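Local structure of pectinesterase (Aspergillus niger, 5C1E) at residues 10-13 against 17-20. The protein catalyses the hydrolysis of methyl esters in pectin, releasing methanol and leaving galacturonate units, and probably takes part in the soft-rotting of plant tissue. Numbering follows the deposited sequence.
Sequences CLTV and GTYS
Thr12 OG1 receives the backbone amide of Thr18 at 2.9 Å, in a nearly straight bond (167° at the hydrogen), and the hydroxyl of Thr18 comes up to the same oxygen. Thr12 OG1 stands between its own backbone N and carbonyl carbon (chi1 56°), a torsion that presents it to the incoming N-H while the methyl CG2 stays beside the backbone N. The two threonine side chains meet at roughly a right angle, their hydroxyl oxygens Thr12 OG1 and Thr18 OG1 being 3.0 Å apart. A water links the Thr12 backbone to the Thr18 side chain: it accepts the N-H of Thr12 and is hydrogen-bonded to Thr18 OG1 at 2.6 Å.

The backbone adds a second tie. The amide N of Tyr19 donates to Thr12 O over 3.0 Å, and one residue on, Val13 CA makes a CA-H...O contact of 3.2 Å with Tyr19 O. Val13 and Tyr19 thus form a single bridge rather than a continued ladder. The same carbonyl, Thr12 O, also sits at the edge of the tyrosine ring, 3.3 Å from Tyr19 CD2. Farther along that ring, CE2 of Tyr19 packs obliquely on CD2 of Leu11 at 3.9 Å, while the Thr18 methyl CG2 rests over one ring face, offset toward the rim. Tyr19 and Val13 both also touch Ala25 of helix 22-29.

On its other side, strand 11-13 hydrogen-bonds to strand 36-40, and the disulfide from Cys10 to Cys37 joins the same neighbours. Through the Thr12 bonds and the Val13-Tyr19 bridge the chain folds back on strand 11-13, and loop 17-20 leads on into helix 22-29, which probably covers this end of the fold; strand 11-13 is the outermost strand of its sheet in the parallel beta-helix that characterises pectin methylesterases.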
loop_
_atom_site.group_PDB
_atom_site.type_symbol
_atom_site.label_atom_id
_atom_site.label_comp_id
_atom_site.label_asym_id
_atom_site.label_seq_id
_atom_site.Cartn_x
_atom_site.Cartn_y
_atom_site.Cartn_z
ATOM N N CYS A 10 6.530 -15.276 19.163
ATOM C CA CYS A 10 6.371 -13.833 18.975
ATOM C C CYS A 10 6.362 -13.082 20.294
ATOM O O CYS A 10 5.890 -13.596 21.293
ATOM C CB CYS A 10 5.104 -13.480 18.178
ATOM S SG CYS A 10 5.041 -14.204 16.526
ATOM N N LEU A 11 6.879 -11.860 20.265
ATOM C CA LEU A 11 6.742 -10.910 21.369
ATOM C C LEU A 11 5.281 -10.436 21.392
ATOM O O LEU A 11 4.636 -10.383 20.343
ATOM C CB LEU A 11 7.657 -9.704 21.165
ATOM C CG LEU A 11 9.176 -9.841 21.342
ATOM C CD1 LEU A 11 9.774 -10.873 20.417
ATOM C CD2 LEU A 11 9.845 -8.495 21.121
ATOM N N THR A 12 4.766 -10.083 22.566
ATOM C CA THR A 12 3.358 -9.678 22.668
ATOM C C THR A 12 3.211 -8.226 23.079
ATOM O O THR A 12 3.841 -7.793 24.033
ATOM C CB THR A 12 2.585 -10.498 23.685
ATOM O OG1 THR A 12 3.242 -10.416 24.957
ATOM C CG2 THR A 12 2.481 -11.960 23.240
ATOM N N VAL A 13 2.336 -7.513 22.378
ATOM C CA VAL A 13 1.995 -6.137 22.686
ATOM C C VAL A 13 0.513 -6.083 23.004
ATOM O O VAL A 13 -0.283 -6.693 22.299
ATOM C CB VAL A 13 2.239 -5.206 21.488
ATOM C CG1 VAL A 13 1.742 -3.801 21.795
ATOM C CG2 VAL A 13 3.727 -5.174 21.117
ATOM N N GLY A 17 -0.276 -7.787 27.483
ATOM C CA GLY A 17 0.923 -8.393 26.922
ATOM C C GLY A 17 2.208 -7.962 27.625
ATOM O O GLY A 17 2.200 -7.213 28.621
ATOM N N THR A 18 3.326 -8.408 27.076
ATOM C CA THR A 18 4.627 -8.093 27.626
ATOM C C THR A 18 4.984 -6.608 27.493
ATOM O O THR A 18 5.631 -6.030 28.392
ATOM C CB THR A 18 5.692 -8.967 26.966
ATOM O OG1 THR A 18 5.330 -10.343 27.143
ATOM C CG2 THR A 18 7.069 -8.706 27.576
ATOM N N TYR A 19 4.574 -6.009 26.376
ATOM C CA TYR A 19 4.834 -4.595 26.080
ATOM C C TYR A 19 3.518 -3.845 25.885
ATOM O O TYR A 19 2.581 -4.377 25.286
ATOM C CB TYR A 19 5.704 -4.467 24.826
ATOM C CG TYR A 19 6.912 -5.389 24.871
ATOM C CD1 TYR A 19 8.053 -5.019 25.572
ATOM C CD2 TYR A 19 6.883 -6.650 24.275
ATOM C CE1 TYR A 19 9.164 -5.843 25.637
ATOM C CE2 TYR A 19 7.980 -7.504 24.350
ATOM C CZ TYR A 19 9.131 -7.078 25.027
ATOM O OH TYR A 19 10.237 -7.889 25.134
ATOM N N SER A 20 3.464 -2.613 26.383
ATOM C CA SER A 20 2.258 -1.789 26.286
ATOM C C SER A 20 2.169 -1.048 24.952
ATOM O O SER A 20 1.065 -0.722 24.497
ATOM C CB SER A 20 2.211 -0.772 27.425
ATOM O OG SER A 20 3.374 0.023 27.434
HETATM O O HOH W 1 6.462 -11.052 24.874
#